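Long-range contact in ERPC (Borrelia burgdorferi, PDB 4BXM), which is an outer surface lipoprotein of the Lyme disease spirochaete that probably binds the host complement regulator factor H: residues 71-76 with 93-98. Numbering follows the deposited sequence.
Sequences FFSLEE and KTSLYY
Phe71 and Tyr97 send their side chains the same way from neighbouring antiparallel strands, and the edge of the tyrosine ring is turned toward the face of the phenylalanine in an inclined edge-to-face pair, centroids 5.6 Å apart and planes at 56°. The strands belong to the large antiparallel sheet of this outer surface protein E family member, where 67-74 lies between 50-56 and the short 96-97. Phe71 CG stands anti to the backbone N (chi1 -171°), which sends the side chain the same way as that of Tyr97 and brings its ring face to the tyrosine edge; Tyr97 OH is hydrogen-bonded to Glu103. Phe71 O accepts a hydrogen bond from Tyr98 N (2.9 Å). Phe72 and Tyr97 form a non-hydrogen-bonded pair, with Phe72 CB 3.7 Å from Tyr97 CD2; the Phe72 ring also meets Thr94 CG2 and reaches Phe82 of helix 79-88. Ser73 faces both Ser95 and Leu96 in a classic beta bulge. Its N donates to Leu96 O at 2.8 Å, while its O receives Ser95 N at 2.8 Å and, weakly, Leu96 N. The two serine hydroxyls are hydrogen-bonded, Ser73 OG 3.1 Å from Ser95 OG. Past Leu74, whose CB packs against Lys93 O, Glu75 N donates to a water 3.0 Å away.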
loop_
_atom_site.group_PDB
_atom_site.type_symbol
_atom_site.label_atom_id
_atom_site.label_comp_id
_atom_site.label_asym_id
_atom_site.label_seq_id
_atom_site.Cartn_x
_atom_site.Cartn_y
_atom_site.Cartn_z
ATOM N N PHE A 71 6.549 -3.398 0.388
ATOM C CA PHE A 71 5.810 -2.550 -0.506
ATOM C C PHE A 71 6.273 -1.104 -0.327
ATOM O O PHE A 71 6.673 -0.480 -1.261
ATOM C CB PHE A 71 4.323 -2.676 -0.180
ATOM C CG PHE A 71 3.395 -2.010 -1.156
ATOM C CD1 PHE A 71 3.245 -2.499 -2.452
ATOM C CD2 PHE A 71 2.543 -1.028 -0.735
ATOM C CE1 PHE A 71 2.345 -1.919 -3.363
ATOM C CE2 PHE A 71 1.596 -0.446 -1.605
ATOM C CZ PHE A 71 1.546 -0.865 -2.944
ATOM N N PHE A 72 6.192 -0.605 0.898
ATOM C CA PHE A 72 6.830 0.656 1.285
ATOM C C PHE A 72 7.053 0.718 2.759
ATOM O O PHE A 72 6.420 -0.052 3.531
ATOM C CB PHE A 72 6.022 1.900 0.838
ATOM C CG PHE A 72 4.616 2.058 1.437
ATOM C CD1 PHE A 72 4.429 2.447 2.757
ATOM C CD2 PHE A 72 3.507 1.931 0.652
ATOM C CE1 PHE A 72 3.168 2.558 3.271
ATOM C CE2 PHE A 72 2.238 2.128 1.116
ATOM C CZ PHE A 72 2.056 2.478 2.426
ATOM N N SER A 73 7.844 1.703 3.169
ATOM C CA SER A 73 8.020 1.927 4.570
ATOM C C SER A 73 8.100 3.402 4.860
ATOM O O SER A 73 8.334 4.227 3.961
ATOM C CB SER A 73 9.277 1.114 5.052
ATOM O OG SER A 73 10.362 1.736 4.461
ATOM N N LEU A 74 7.945 3.769 6.118
ATOM C CA LEU A 74 7.995 5.184 6.508
ATOM C C LEU A 74 8.546 5.250 7.924
ATOM O O LEU A 74 8.380 4.330 8.729
ATOM C CB LEU A 74 6.574 5.824 6.476
ATOM C CG LEU A 74 5.457 5.114 7.276
ATOM C CD1 LEU A 74 4.853 5.983 8.357
ATOM C CD2 LEU A 74 4.372 4.684 6.269
ATOM N N GLU A 75 9.087 6.372 8.270
ATOM C CA GLU A 75 9.713 6.521 9.542
ATOM C C GLU A 75 8.756 7.068 10.598
ATOM O O GLU A 75 7.636 7.553 10.290
ATOM C CB GLU A 75 11.002 7.386 9.333
ATOM C CG GLU A 75 10.757 8.871 9.336
ATOM C CD GLU A 75 12.071 9.693 9.291
ATOM O OE1 GLU A 75 12.788 9.552 8.292
ATOM O OE2 GLU A 75 12.388 10.440 10.264
ATOM N N GLU A 76 9.219 7.094 11.839
ATOM C CA GLU A 76 8.351 7.401 12.972
ATOM C C GLU A 76 7.663 8.701 12.853
ATOM O O GLU A 76 6.445 8.811 13.115
ATOM C CB GLU A 76 9.130 7.318 14.329
ATOM C CG GLU A 76 8.237 7.388 15.584
ATOM C CD GLU A 76 7.362 6.127 15.786
ATOM O OE1 GLU A 76 7.606 5.022 15.203
ATOM O OE2 GLU A 76 6.381 6.220 16.543
ATOM N N LYS A 93 4.856 10.849 3.732
ATOM C CA LYS A 93 6.109 10.508 3.062
ATOM C C LYS A 93 6.628 9.115 3.442
ATOM O O LYS A 93 6.892 8.845 4.602
ATOM C CB LYS A 93 7.160 11.588 3.365
ATOM C CG LYS A 93 8.194 11.742 2.247
ATOM C CD LYS A 93 9.370 12.608 2.708
ATOM C CE LYS A 93 10.335 11.773 3.564
ATOM N NZ LYS A 93 11.222 12.612 4.434
ATOM N N THR A 94 6.871 8.279 2.446
ATOM C CA THR A 94 7.610 7.056 2.650
ATOM C C THR A 94 9.122 7.299 2.677
ATOM O O THR A 94 9.602 8.256 2.058
ATOM C CB THR A 94 7.221 6.083 1.545
ATOM O OG1 THR A 94 7.505 6.608 0.222
ATOM C CG2 THR A 94 5.707 5.877 1.641
ATOM N N SER A 95 9.878 6.434 3.353
ATOM C CA SER A 95 11.346 6.462 3.331
ATOM C C SER A 95 11.749 5.656 2.128
ATOM O O SER A 95 12.604 6.038 1.298
ATOM C CB SER A 95 11.893 5.846 4.625
ATOM O OG SER A 95 11.112 4.684 4.928
ATOM N N LEU A 96 10.969 4.643 1.869
ATOM C CA LEU A 96 11.267 3.766 0.770
ATOM C C LEU A 96 10.036 3.161 0.167
ATOM O O LEU A 96 9.172 2.732 0.896
ATOM C CB LEU A 96 12.185 2.684 1.347
ATOM C CG LEU A 96 12.907 1.855 0.365
ATOM C CD1 LEU A 96 13.950 2.710 -0.370
ATOM C CD2 LEU A 96 13.536 0.719 1.172
ATOM N N TYR A 97 9.915 3.188 -1.174
ATOM C CA TYR A 97 8.771 2.654 -1.868
ATOM C C TYR A 97 9.252 1.754 -2.999
ATOM O O TYR A 97 10.053 2.206 -3.851
ATOM C CB TYR A 97 7.918 3.812 -2.406
ATOM C CG TYR A 97 6.719 3.343 -3.164
ATOM C CD1 TYR A 97 6.819 2.917 -4.484
ATOM C CD2 TYR A 97 5.448 3.293 -2.562
ATOM C CE1 TYR A 97 5.727 2.408 -5.177
ATOM C CE2 TYR A 97 4.363 2.756 -3.230
ATOM C CZ TYR A 97 4.488 2.338 -4.557
ATOM O OH TYR A 97 3.361 1.895 -5.254
ATOM N N TYR A 98 8.757 0.511 -3.023
ATOM C CA TYR A 98 8.992 -0.395 -4.145
ATOM C C TYR A 98 7.780 -0.639 -4.995
ATOM O O TYR A 98 7.869 -0.816 -6.211
ATOM C CB TYR A 98 9.411 -1.736 -3.634
ATOM C CG TYR A 98 10.709 -1.685 -2.970
ATOM C CD1 TYR A 98 11.879 -1.722 -3.706
ATOM C CD2 TYR A 98 10.790 -1.588 -1.559
ATOM C CE1 TYR A 98 13.107 -1.654 -3.087
ATOM C CE2 TYR A 98 11.999 -1.502 -0.942
ATOM C CZ TYR A 98 13.154 -1.566 -1.719
ATOM O OH TYR A 98 14.352 -1.526 -1.123
HETATM O O HOH W 1 8.943 8.381 6.026
#